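PDB 3IK2: endoglucanase A from Clostridium acetobutylicum, which probably hydrolyses internal beta-1,4-glucosidic bonds of cellulose and related glucans as a glycoside hydrolase of family 44. Local coordinates for residues 150-155 with 206-211; 210-215 with 219-224; 287-292 with 297-302; 353-358 with 364-369. All blocks are in the same frame, centred on the assembly; numbering follows the deposited sequence.

Contact 1: 150-155 with 206-211; sequences VYMDEF and TQLAQV
Met152 and Asp153 meet Leu208 and Val211 in a small, buried, apolar contact between two helices on the outside of the TIM-like barrel. The pair joins the first turn of helix 152-163, which has Tyr151 at its N-cap, to the later half of helix 198-215; only about 145 Å² is buried in all. Val211 makes the closer approach, with its CG1 methyl laid on the backbone of the other helix, 3.6 Å from Asp153 CA. That methyl points outward because CG1 stands anti to the backbone N (chi1 163°). Beside it, Leu208 CD1 lies 3.9 Å from Met152 CB, where the two side chains cross at a slant. A bend at chi2 leads the sulfur away from Leu208, and a second at chi3 turns the terminal methyl. The side chain of Asp153 touches the valine only through CB, 3.8 Å from Val211 CG1. Its carboxylate leads away; OD2 accepts from Lys135 N, and Glu154 N makes a weak bond to OD1. The Met152 side chain lies about 9 Å from the bound calcium ion. With no hydrogen bond crossing the interface, methyl packing and burial join the two helices here, while the carboxylate of Asp153 is engaged on its own helix and at Lys135.

Contact 2: 210-215 with 219-224; sequences QVVKKI and AETFGP
The ammonium of Lys213 is gripped from two quarters: NZ donates to the backbone oxygen of Ala219, with NZ and O 2.9 Å apart, and forms a salt bridge with Asp272 OD2. The donor lies in the carbonyl plane of Ala219, at a C=O...N angle of 159°. A bend at chi2 (-55°), followed by an extended end, carries the lysine from the helix across to the start of the strand. On the way Lys213 CE passes Thr221 CG2 at 4.1 Å. Asp272 OD2 also accepts from Thr221 N, so one carboxylate oxygen ties the lysine to the strand backbone. Next to this polar group lies an apolar patch. Val212 CG1 sits 3.8 Å from Thr221 CG2 and 3.9 Å from Ala219 CB, while Thr221 OG1 bonds to Leu270 O. The axes of helix 210-215 and strand 220-224 approach to 8.8 Å and run antiparallel at 169°, as expected for the helix-to-strand return of a beta-alpha-beta crossover in a TIM barrel, here entering strand 220-226. Glu220, between Ala219 and Thr221, points away from the helix, as strand alternation requires; its OE1 hydrogen-bonds Tyr98 OH and its OE2 forms a salt bridge with Lys347 NZ. Buried between a carbonyl and a carboxylate, Lys213 probably keeps its charge, and the nearby ammonium would in turn help stabilise Asp272 as an anion.

Contact 3: 287-292 with 297-302; sequences QRVTTS and VDCNKA
Cys299 points its thiol from helix 297-305 into the concave side of segment 287-292, and the other contacts are arranged around that sulfur. SG stands anti to the backbone N (chi1 -168°), so that it reaches the type I turn from Arg288 to Thr291. At the turn's far end the methyl of Thr291 meets it, Thr291 CG2 to Cys299 SG 3.6 Å, while Thr291 OG1 lies on another branch and bonds to Asp293 N. Just before the turn, Gln287 borders the sulfur with its backbone and the root of its side chain, Gln287 O lying 3.6 Å and Gln287 CB 3.8 Å from Cys299 SG; its amide leads off elsewhere. Between them comes Val289, its CA 3.9 Å from Cys299 SG. One helical turn on from the cysteine, Ala302 CB lies 3.8 Å from Val289 CG1. No hydrogen bond crosses between the segments, so the thiol packs among methyl and methylene groups and the backbone carbonyls of Gln287 and Arg288. The turn begins on the last residue of the strand pair 283-284 and 287-288, in the connection after barrel strand 273-278. Arg303, next in helix 297-305, bonds to Val289 O, and Asn300 reaches Tyr450, between strands 440-447 and 454-461 of the nine-stranded sheet.

Contact 4: 353-358 with 364-369; sequences YNYGGE and GIAQAD
The phenol ring of Tyr353 and the side-chain amide of Gln367 lie nearly in one plane, 12° apart, with the amide set against the ring's edge. NE2 of Gln367 donates to the hydroxyl, 2.7 Å from Tyr353 OH, and the N-H...O angle of 163° makes this a fairly straight bond in the amide plane. The amide oxygen lies along the same edge, with Gln367 OE1 3.2 Å from Tyr353 CE1. Phe374 meets the Tyr353 ring edge-to-face, and Phe399 of helix 393-403 also touches it. A bend at chi2 (61°) brings the amide alongside the tyrosine. A water lies 2.8 Å from Gln367 OE1 and 2.9 Å from Tyr355 N; since it accepts from Tyr355 N, it is available to donate to OE1, which supports this amide orientation. Segment 353-358 is in the loop leading from the seventh barrel strand, 347-353, into helix 361-376, on the C-terminal side where TIM-barrel enzymes carry their active sites. It contains an Asx turn, in which Asn354 OD1 accepts from Gly356 N at 2.8 Å, the N-H coming from above the carbonyl plane. Asn354 ND2 donates to Glu358 OE2, 2.8 Å away, and also bonds to Trp385 O. From the helix, the Ala366 methyl lies obliquely to the Tyr355 ring and meets its root, with Ala366 CB 3.9 Å from Tyr355 CB.

Overall arrangement
The contacts fall into two pairs on opposite sides of the chain's centre. Contacts 1 and 2 share Gln210 and Val211 of helix 198-215, so one helix packs against helix 152-163 and against strand 220-226; their centres are 8 Å apart. Contacts 3 and 4, with centres 11 Å apart, touch through a probable hydrogen bond between Thr291 O and Gly357 N, linking the loops that follow the sixth and seventh barrel strands. Between the pairs, contacts 2 and 4 come nearest, about 11 Å between closest atoms. Contact 1 lies toward the calcium site, whereas contact 4 follows strand 347-353, whose end probably borders the active site, as in related family 44 enzymes.

Contact 1: 150-155 with 206-211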
loop_
_atom_site.group_PDB
_atom_site.type_symbol
_atom_site.label_atom_id
_atom_site.label_comp_id
_atom_site.label_asym_id
_atom_site.label_seq_id
_atom_site.Cartn_x
_atom_site.Cartn_y
_atom_site.Cartn_z
ATOM N N VAL A 150 27.405 -8.043 -4.071
ATOM C CA VAL A 150 26.145 -8.531 -4.631
ATOM C C VAL A 150 25.713 -7.417 -5.609
ATOM O O VAL A 150 25.896 -6.229 -5.302
ATOM C CB VAL A 150 25.126 -8.711 -3.482
ATOM C CG1 VAL A 150 23.744 -8.664 -3.984
ATOM C CG2 VAL A 150 25.387 -10.021 -2.637
ATOM N N TYR A 151 25.182 -7.796 -6.774
ATOM C CA TYR A 151 24.862 -6.863 -7.872
ATOM C C TYR A 151 23.362 -6.815 -8.164
ATOM O O TYR A 151 22.759 -7.844 -8.446
ATOM C CB TYR A 151 25.647 -7.245 -9.162
ATOM C CG TYR A 151 27.128 -7.194 -8.910
ATOM C CD1 TYR A 151 27.844 -5.995 -9.095
ATOM C CD2 TYR A 151 27.803 -8.304 -8.390
ATOM C CE1 TYR A 151 29.208 -5.921 -8.808
ATOM C CE2 TYR A 151 29.166 -8.242 -8.104
ATOM C CZ TYR A 151 29.855 -7.047 -8.315
ATOM O OH TYR A 151 31.192 -6.974 -8.027
ATOM N N MET A 152 22.772 -5.620 -8.081
ATOM C CA MET A 152 21.344 -5.437 -8.340
ATOM C C MET A 152 20.919 -5.694 -9.785
ATOM O O MET A 152 19.846 -6.231 -10.017
ATOM C CB MET A 152 20.836 -4.068 -7.823
ATOM C CG MET A 152 20.920 -3.951 -6.303
ATOM S SD MET A 152 19.965 -5.227 -5.450
ATOM C CE MET A 152 21.240 -6.290 -4.804
ATOM N N ASP A 153 21.750 -5.349 -10.756
ATOM C CA ASP A 153 21.374 -5.636 -12.156
ATOM C C ASP A 153 21.312 -7.134 -12.418
ATOM O O ASP A 153 20.438 -7.613 -13.128
ATOM C CB ASP A 153 22.302 -4.950 -13.172
ATOM C CG ASP A 153 23.778 -5.289 -12.985
ATOM O OD1 ASP A 153 24.217 -5.945 -12.013
ATOM O OD2 ASP A 153 24.531 -4.834 -13.836
ATOM N N GLU A 154 22.255 -7.859 -11.827
ATOM C CA GLU A 154 22.331 -9.294 -11.977
ATOM C C GLU A 154 21.083 -9.969 -11.373
ATOM O O GLU A 154 20.568 -10.952 -11.924
ATOM C CB GLU A 154 23.626 -9.800 -11.331
ATOM C CG GLU A 154 23.899 -11.248 -11.583
ATOM C CD GLU A 154 25.316 -11.638 -11.259
ATOM O OE1 GLU A 154 25.713 -11.515 -10.085
ATOM O OE2 GLU A 154 26.040 -12.054 -12.199
ATOM N N PHE A 155 20.602 -9.397 -10.265
ATOM C CA PHE A 155 19.407 -9.841 -9.542
ATOM C C PHE A 155 18.135 -9.677 -10.385
ATOM O O PHE A 155 17.337 -10.625 -10.514
ATOM C CB PHE A 155 19.336 -9.030 -8.222
ATOM C CG PHE A 155 18.186 -9.405 -7.277
ATOM C CD1 PHE A 155 17.403 -10.553 -7.471
ATOM C CD2 PHE A 155 17.923 -8.597 -6.169
ATOM C CE1 PHE A 155 16.326 -10.865 -6.560
ATOM C CE2 PHE A 155 16.875 -8.901 -5.266
ATOM C CZ PHE A 155 16.081 -10.042 -5.488
ATOM N N THR A 206 17.931 7.108 -7.857
ATOM C CA THR A 206 18.073 7.393 -9.275
ATOM C C THR A 206 18.856 6.276 -9.981
ATOM O O THR A 206 18.439 5.787 -11.009
ATOM C CB THR A 206 18.719 8.806 -9.518
ATOM O OG1 THR A 206 17.812 9.831 -9.071
ATOM C CG2 THR A 206 18.992 9.006 -10.981
ATOM N N GLN A 207 19.986 5.890 -9.402
ATOM C CA GLN A 207 20.843 4.860 -9.943
ATOM C C GLN A 207 20.177 3.487 -9.900
ATOM O O GLN A 207 20.279 2.734 -10.843
ATOM C CB GLN A 207 22.160 4.827 -9.176
ATOM C CG GLN A 207 22.982 6.108 -9.289
ATOM C CD GLN A 207 24.345 5.968 -8.613
ATOM O OE1 GLN A 207 24.688 4.900 -8.059
ATOM N NE2 GLN A 207 25.136 7.043 -8.652
ATOM N N LEU A 208 19.481 3.179 -8.807
ATOM C CA LEU A 208 18.739 1.918 -8.724
ATOM C C LEU A 208 17.565 1.897 -9.706
ATOM O O LEU A 208 17.321 0.892 -10.366
ATOM C CB LEU A 208 18.285 1.636 -7.291
ATOM C CG LEU A 208 17.742 0.239 -6.951
ATOM C CD1 LEU A 208 18.651 -0.897 -7.524
ATOM C CD2 LEU A 208 17.492 0.048 -5.405
ATOM N N ALA A 209 16.840 3.005 -9.836
ATOM C CA ALA A 209 15.798 3.058 -10.867
ATOM C C ALA A 209 16.380 2.884 -12.277
ATOM O O ALA A 209 15.762 2.247 -13.118
ATOM C CB ALA A 209 14.964 4.353 -10.751
ATOM N N GLN A 210 17.579 3.417 -12.543
ATOM C CA GLN A 210 18.222 3.184 -13.849
ATOM C C GLN A 210 18.575 1.708 -14.136
ATOM O O GLN A 210 18.477 1.246 -15.271
ATOM C CB GLN A 210 19.454 4.075 -14.037
ATOM C CG GLN A 210 19.114 5.557 -14.148
ATOM C CD GLN A 210 19.763 6.233 -15.347
ATOM O OE1 GLN A 210 20.615 7.090 -15.169
ATOM N NE2 GLN A 210 19.367 5.841 -16.585
ATOM N N VAL A 211 18.982 0.964 -13.108
ATOM C CA VAL A 211 19.192 -0.486 -13.248
ATOM C C VAL A 211 17.906 -1.224 -13.675
ATOM O O VAL A 211 17.928 -2.053 -14.592
ATOM C CB VAL A 211 19.733 -1.075 -11.929
ATOM C CG1 VAL A 211 19.564 -2.591 -11.882
ATOM C CG2 VAL A 211 21.203 -0.640 -11.732
#

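Contact 2: 210-215 with 219-224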
loop_
_atom_site.group_PDB
_atom_site.type_symbol
_atom_site.label_atom_id
_atom_site.label_comp_id
_atom_site.label_asym_id
_atom_site.label_seq_id
_atom_site.Cartn_x
_atom_site.Cartn_y
_atom_site.Cartn_z
ATOM N N GLN A 210 17.579 3.417 -12.543
ATOM C CA GLN A 210 18.222 3.184 -13.849
ATOM C C GLN A 210 18.575 1.708 -14.136
ATOM O O GLN A 210 18.477 1.246 -15.271
ATOM C CB GLN A 210 19.454 4.075 -14.037
ATOM C CG GLN A 210 19.114 5.557 -14.148
ATOM C CD GLN A 210 19.763 6.233 -15.347
ATOM O OE1 GLN A 210 20.615 7.090 -15.169
ATOM N NE2 GLN A 210 19.367 5.841 -16.585
ATOM N N VAL A 211 18.982 0.964 -13.108
ATOM C CA VAL A 211 19.192 -0.486 -13.248
ATOM C C VAL A 211 17.906 -1.224 -13.675
ATOM O O VAL A 211 17.928 -2.053 -14.592
ATOM C CB VAL A 211 19.733 -1.075 -11.929
ATOM C CG1 VAL A 211 19.564 -2.591 -11.882
ATOM C CG2 VAL A 211 21.203 -0.640 -11.732
ATOM N N VAL A 212 16.798 -0.913 -13.008
ATOM C CA VAL A 212 15.517 -1.524 -13.312
ATOM C C VAL A 212 15.133 -1.301 -14.781
ATOM O O VAL A 212 14.743 -2.243 -15.485
ATOM C CB VAL A 212 14.361 -1.023 -12.353
ATOM C CG1 VAL A 212 12.948 -1.486 -12.854
ATOM C CG2 VAL A 212 14.599 -1.492 -10.915
ATOM N N LYS A 213 15.241 -0.050 -15.216
ATOM C CA LYS A 213 14.853 0.338 -16.573
ATOM C C LYS A 213 15.746 -0.274 -17.591
ATOM O O LYS A 213 15.280 -0.627 -18.660
ATOM C CB LYS A 213 14.843 1.866 -16.754
ATOM C CG LYS A 213 13.869 2.612 -15.855
ATOM C CD LYS A 213 12.443 2.109 -15.994
ATOM C CE LYS A 213 11.524 2.811 -14.986
ATOM N NZ LYS A 213 10.134 2.651 -15.445
ATOM N N LYS A 214 17.037 -0.387 -17.280
ATOM C CA LYS A 214 17.971 -1.046 -18.179
ATOM C C LYS A 214 17.567 -2.505 -18.425
ATOM O O LYS A 214 17.443 -2.928 -19.576
ATOM C CB LYS A 214 19.420 -0.935 -17.665
ATOM C CG LYS A 214 20.397 -1.814 -18.411
ATOM C CD LYS A 214 21.628 -2.131 -17.570
ATOM C CE LYS A 214 22.790 -1.289 -17.994
ATOM N NZ LYS A 214 23.546 -1.892 -19.148
ATOM N N ILE A 215 17.333 -3.254 -17.353
ATOM C CA ILE A 215 17.017 -4.690 -17.459
ATOM C C ILE A 215 15.564 -4.930 -17.878
ATOM O O ILE A 215 15.269 -5.809 -18.681
ATOM C CB ILE A 215 17.327 -5.471 -16.142
ATOM C CG1 ILE A 215 18.734 -5.150 -15.604
ATOM C CG2 ILE A 215 17.067 -6.979 -16.328
ATOM C CD1 ILE A 215 19.936 -5.522 -16.511
ATOM N N ALA A 219 9.128 -2.368 -16.563
ATOM C CA ALA A 219 8.869 -2.489 -15.134
ATOM C C ALA A 219 8.785 -1.113 -14.477
ATOM O O ALA A 219 9.412 -0.142 -14.918
ATOM C CB ALA A 219 9.920 -3.348 -14.475
ATOM N N GLU A 220 7.989 -1.043 -13.419
ATOM C CA GLU A 220 7.705 0.214 -12.721
ATOM C C GLU A 220 8.520 0.343 -11.431
ATOM O O GLU A 220 8.799 -0.667 -10.748
ATOM C CB GLU A 220 6.220 0.293 -12.395
ATOM C CG GLU A 220 5.374 0.681 -13.596
ATOM C CD GLU A 220 3.883 0.588 -13.292
ATOM O OE1 GLU A 220 3.499 0.014 -12.238
ATOM O OE2 GLU A 220 3.088 1.056 -14.130
ATOM N N THR A 221 8.905 1.584 -11.116
ATOM C CA THR A 221 9.738 1.854 -9.937
ATOM C C THR A 221 8.953 2.619 -8.911
ATOM O O THR A 221 8.156 3.499 -9.260
ATOM C CB THR A 221 11.041 2.644 -10.273
ATOM O OG1 THR A 221 10.704 3.799 -11.040
ATOM C CG2 THR A 221 12.011 1.749 -11.043
ATOM N N PHE A 222 9.185 2.244 -7.650
ATOM C CA PHE A 222 8.442 2.744 -6.501
ATOM C C PHE A 222 9.501 3.308 -5.585
ATOM O O PHE A 222 10.425 2.564 -5.177
ATOM C CB PHE A 222 7.686 1.601 -5.764
ATOM C CG PHE A 222 6.453 1.086 -6.505
ATOM C CD1 PHE A 222 6.574 0.468 -7.755
ATOM C CD2 PHE A 222 5.181 1.231 -5.949
ATOM C CE1 PHE A 222 5.456 0.015 -8.445
ATOM C CE2 PHE A 222 4.041 0.755 -6.605
ATOM C CZ PHE A 222 4.167 0.156 -7.880
ATOM N N GLY A 223 9.353 4.605 -5.257
ATOM C CA GLY A 223 10.261 5.312 -4.358
ATOM C C GLY A 223 9.640 6.568 -3.764
ATOM O O GLY A 223 8.639 7.059 -4.266
ATOM N N PRO A 224 10.221 7.089 -2.664
ATOM C CA PRO A 224 11.358 6.479 -1.974
ATOM C C PRO A 224 10.983 5.424 -0.935
ATOM O O PRO A 224 11.878 4.892 -0.299
ATOM C CB PRO A 224 12.044 7.693 -1.287
ATOM C CG PRO A 224 11.207 8.884 -1.625
ATOM C CD PRO A 224 9.858 8.362 -2.031
#

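Contact 3: 287-292 with 297-302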
loop_
_atom_site.group_PDB
_atom_site.type_symbol
_atom_site.label_atom_id
_atom_site.label_comp_id
_atom_site.label_asym_id
_atom_site.label_seq_id
_atom_site.Cartn_x
_atom_site.Cartn_y
_atom_site.Cartn_z
ATOM N N GLN A 287 -5.157 7.213 22.738
ATOM C CA GLN A 287 -4.399 6.124 22.092
ATOM C C GLN A 287 -4.318 6.295 20.574
ATOM O O GLN A 287 -5.294 6.682 19.934
ATOM C CB GLN A 287 -4.991 4.729 22.376
ATOM C CG GLN A 287 -4.976 4.280 23.832
ATOM C CD GLN A 287 -3.568 4.044 24.387
ATOM O OE1 GLN A 287 -2.655 3.555 23.670
ATOM N NE2 GLN A 287 -3.378 4.398 25.671
ATOM N N ARG A 288 -3.157 5.968 20.018
ATOM C CA ARG A 288 -2.970 5.905 18.575
ATOM C C ARG A 288 -3.814 4.764 17.994
ATOM O O ARG A 288 -3.864 3.667 18.573
ATOM C CB ARG A 288 -1.499 5.741 18.241
ATOM C CG ARG A 288 -1.182 6.007 16.798
ATOM C CD ARG A 288 0.282 5.853 16.590
ATOM N NE ARG A 288 0.587 5.907 15.169
ATOM C CZ ARG A 288 1.803 5.760 14.661
ATOM N NH1 ARG A 288 2.821 5.535 15.482
ATOM N NH2 ARG A 288 1.985 5.818 13.340
ATOM N N VAL A 289 -4.503 5.029 16.878
ATOM C CA VAL A 289 -5.558 4.108 16.368
ATOM C C VAL A 289 -5.012 2.770 15.860
ATOM O O VAL A 289 -5.748 1.780 15.723
ATOM C CB VAL A 289 -6.468 4.793 15.295
ATOM C CG1 VAL A 289 -7.126 6.023 15.865
ATOM C CG2 VAL A 289 -5.661 5.179 14.010
ATOM N N THR A 290 -3.708 2.758 15.583
ATOM C CA THR A 290 -2.969 1.560 15.172
ATOM C C THR A 290 -2.951 0.475 16.266
ATOM O O THR A 290 -2.530 -0.643 16.007
ATOM C CB THR A 290 -1.492 1.921 14.785
ATOM O OG1 THR A 290 -0.922 2.734 15.817
ATOM C CG2 THR A 290 -1.433 2.708 13.466
ATOM N N THR A 291 -3.388 0.803 17.484
ATOM C CA THR A 291 -3.464 -0.196 18.556
ATOM C C THR A 291 -4.377 -1.391 18.255
ATOM O O THR A 291 -5.348 -1.269 17.522
ATOM C CB THR A 291 -3.894 0.395 19.927
ATOM O OG1 THR A 291 -3.960 -0.675 20.870
ATOM C CG2 THR A 291 -5.289 1.057 19.864
ATOM N N SER A 292 -4.058 -2.529 18.869
ATOM C CA SER A 292 -4.878 -3.736 18.824
ATOM C C SER A 292 -5.980 -3.755 19.911
ATOM O O SER A 292 -6.874 -4.607 19.891
ATOM C CB SER A 292 -3.981 -4.947 18.987
ATOM O OG SER A 292 -3.640 -5.130 20.349
ATOM N N VAL A 297 -13.402 2.797 23.224
ATOM C CA VAL A 297 -14.434 3.193 22.260
ATOM C C VAL A 297 -14.115 4.469 21.482
ATOM O O VAL A 297 -14.352 4.543 20.261
ATOM C CB VAL A 297 -15.838 3.273 22.925
ATOM C CG1 VAL A 297 -16.863 3.977 22.002
ATOM C CG2 VAL A 297 -16.315 1.876 23.297
ATOM N N ASP A 298 -13.573 5.470 22.177
ATOM C CA ASP A 298 -13.137 6.710 21.494
ATOM C C ASP A 298 -11.974 6.464 20.550
ATOM O O ASP A 298 -11.831 7.145 19.537
ATOM C CB ASP A 298 -12.791 7.806 22.495
ATOM C CG ASP A 298 -14.036 8.470 23.084
ATOM O OD1 ASP A 298 -15.166 8.052 22.765
ATOM O OD2 ASP A 298 -13.885 9.435 23.866
ATOM N N CYS A 299 -11.133 5.496 20.899
ATOM C CA CYS A 299 -10.103 5.052 19.979
ATOM C C CYS A 299 -10.758 4.344 18.764
ATOM O O CYS A 299 -10.401 4.648 17.624
ATOM C CB CYS A 299 -9.058 4.180 20.685
ATOM S SG CYS A 299 -7.569 3.868 19.715
ATOM N N ASN A 300 -11.717 3.437 19.013
ATOM C CA ASN A 300 -12.458 2.782 17.921
ATOM C C ASN A 300 -13.101 3.793 16.962
ATOM O O ASN A 300 -13.064 3.631 15.705
ATOM C CB ASN A 300 -13.498 1.800 18.438
ATOM C CG ASN A 300 -12.904 0.665 19.284
ATOM O OD1 ASN A 300 -11.707 0.427 19.292
ATOM N ND2 ASN A 300 -13.785 -0.079 19.965
ATOM N N LYS A 301 -13.648 4.856 17.546
ATOM C CA LYS A 301 -14.328 5.917 16.776
ATOM C C LYS A 301 -13.366 6.715 15.913
ATOM O O LYS A 301 -13.621 6.933 14.738
ATOM C CB LYS A 301 -15.107 6.862 17.702
ATOM C CG LYS A 301 -16.381 6.261 18.168
ATOM C CD LYS A 301 -17.054 7.074 19.266
ATOM C CE LYS A 301 -18.394 6.448 19.604
ATOM N NZ LYS A 301 -18.996 7.027 20.838
ATOM N N ALA A 302 -12.276 7.170 16.522
ATOM C CA ALA A 302 -11.212 7.834 15.812
ATOM C C ALA A 302 -10.683 6.988 14.658
ATOM O O ALA A 302 -10.275 7.551 13.621
ATOM C CB ALA A 302 -10.077 8.166 16.780
#

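Contact 4: 353-358 with 364-369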
loop_
_atom_site.group_PDB
_atom_site.type_symbol
_atom_site.label_atom_id
_atom_site.label_comp_id
_atom_site.label_asym_id
_atom_site.label_seq_id
_atom_site.Cartn_x
_atom_site.Cartn_y
_atom_site.Cartn_z
ATOM N N TYR A 353 0.393 0.321 5.127
ATOM C CA TYR A 353 -0.612 1.069 5.888
ATOM C C TYR A 353 -1.311 0.011 6.748
ATOM O O TYR A 353 -1.291 -1.177 6.440
ATOM C CB TYR A 353 -1.623 1.817 4.976
ATOM C CG TYR A 353 -2.552 0.863 4.238
ATOM C CD1 TYR A 353 -3.786 0.474 4.804
ATOM C CD2 TYR A 353 -2.198 0.332 2.983
ATOM C CE1 TYR A 353 -4.629 -0.429 4.150
ATOM C CE2 TYR A 353 -3.060 -0.579 2.313
ATOM C CZ TYR A 353 -4.262 -0.956 2.920
ATOM O OH TYR A 353 -5.097 -1.839 2.281
ATOM N N ASN A 354 -1.941 0.448 7.818
ATOM C CA ASN A 354 -2.715 -0.429 8.694
ATOM C C ASN A 354 -3.439 0.537 9.627
ATOM O O ASN A 354 -2.822 1.486 10.125
ATOM C CB ASN A 354 -1.775 -1.380 9.461
ATOM C CG ASN A 354 -2.501 -2.311 10.420
ATOM O OD1 ASN A 354 -2.967 -1.893 11.467
ATOM N ND2 ASN A 354 -2.544 -3.584 10.093
ATOM N N TYR A 355 -4.742 0.286 9.828
ATOM C CA TYR A 355 -5.638 1.120 10.642
ATOM C C TYR A 355 -5.911 0.531 12.028
ATOM O O TYR A 355 -6.635 1.121 12.809
ATOM C CB TYR A 355 -6.937 1.516 9.862
ATOM C CG TYR A 355 -6.642 2.715 8.975
ATOM C CD1 TYR A 355 -6.016 2.554 7.728
ATOM C CD2 TYR A 355 -6.898 4.023 9.425
ATOM C CE1 TYR A 355 -5.685 3.645 6.945
ATOM C CE2 TYR A 355 -6.553 5.130 8.653
ATOM C CZ TYR A 355 -5.937 4.935 7.425
ATOM O OH TYR A 355 -5.592 6.021 6.665
ATOM N N GLY A 356 -5.311 -0.618 12.331
ATOM C CA GLY A 356 -5.435 -1.241 13.657
ATOM C C GLY A 356 -6.782 -1.888 13.881
ATOM O O GLY A 356 -7.616 -1.909 12.964
ATOM N N GLY A 357 -7.006 -2.414 15.101
ATOM C CA GLY A 357 -8.243 -3.133 15.461
ATOM C C GLY A 357 -8.790 -4.083 14.404
ATOM O O GLY A 357 -9.980 -4.056 14.073
ATOM N N GLU A 358 -7.891 -4.932 13.910
ATOM C CA GLU A 358 -8.031 -5.759 12.712
ATOM C C GLU A 358 -9.080 -6.833 12.902
ATOM O O GLU A 358 -9.671 -7.287 11.933
ATOM C CB GLU A 358 -6.706 -6.458 12.408
ATOM C CG GLU A 358 -5.562 -5.546 12.038
ATOM C CD GLU A 358 -4.274 -6.303 11.941
ATOM O OE1 GLU A 358 -4.333 -7.562 11.957
ATOM O OE2 GLU A 358 -3.210 -5.656 11.814
ATOM N N GLY A 364 -12.494 -3.251 10.464
ATOM C CA GLY A 364 -13.067 -3.574 9.131
ATOM C C GLY A 364 -13.660 -2.377 8.401
ATOM O O GLY A 364 -13.556 -2.249 7.190
ATOM N N ILE A 365 -14.311 -1.489 9.144
ATOM C CA ILE A 365 -14.948 -0.331 8.536
ATOM C C ILE A 365 -13.852 0.616 8.061
ATOM O O ILE A 365 -13.922 1.157 6.937
ATOM C CB ILE A 365 -15.937 0.356 9.541
ATOM C CG1 ILE A 365 -17.271 -0.441 9.576
ATOM C CG2 ILE A 365 -16.137 1.859 9.195
ATOM C CD1 ILE A 365 -18.302 0.001 10.612
ATOM N N ALA A 366 -12.821 0.786 8.892
ATOM C CA ALA A 366 -11.717 1.682 8.538
ATOM C C ALA A 366 -10.925 1.179 7.319
ATOM O O ALA A 366 -10.535 1.969 6.464
ATOM C CB ALA A 366 -10.804 1.932 9.720
ATOM N N GLN A 367 -10.714 -0.128 7.250
ATOM C CA GLN A 367 -10.105 -0.801 6.096
ATOM C C GLN A 367 -10.979 -0.705 4.840
ATOM O O GLN A 367 -10.467 -0.428 3.749
ATOM C CB GLN A 367 -9.813 -2.266 6.421
ATOM C CG GLN A 367 -9.102 -3.052 5.274
ATOM C CD GLN A 367 -7.721 -2.491 4.876
ATOM O OE1 GLN A 367 -7.028 -1.876 5.687
ATOM N NE2 GLN A 367 -7.325 -2.705 3.608
ATOM N N ALA A 368 -12.295 -0.937 4.993
ATOM C CA ALA A 368 -13.229 -0.766 3.869
ATOM C C ALA A 368 -13.224 0.672 3.373
ATOM O O ALA A 368 -13.265 0.928 2.157
ATOM C CB ALA A 368 -14.658 -1.237 4.217
ATOM N N ASP A 369 -13.118 1.604 4.301
ATOM C CA ASP A 369 -13.123 3.021 3.955
ATOM C C ASP A 369 -11.844 3.393 3.242
ATOM O O ASP A 369 -11.895 4.104 2.234
ATOM C CB ASP A 369 -13.343 3.888 5.206
ATOM C CG ASP A 369 -13.688 5.334 4.871
ATOM O OD1 ASP A 369 -14.356 5.568 3.877
ATOM O OD2 ASP A 369 -13.287 6.266 5.588
HETATM O O HOH W 1 -6.043 -1.803 8.329
#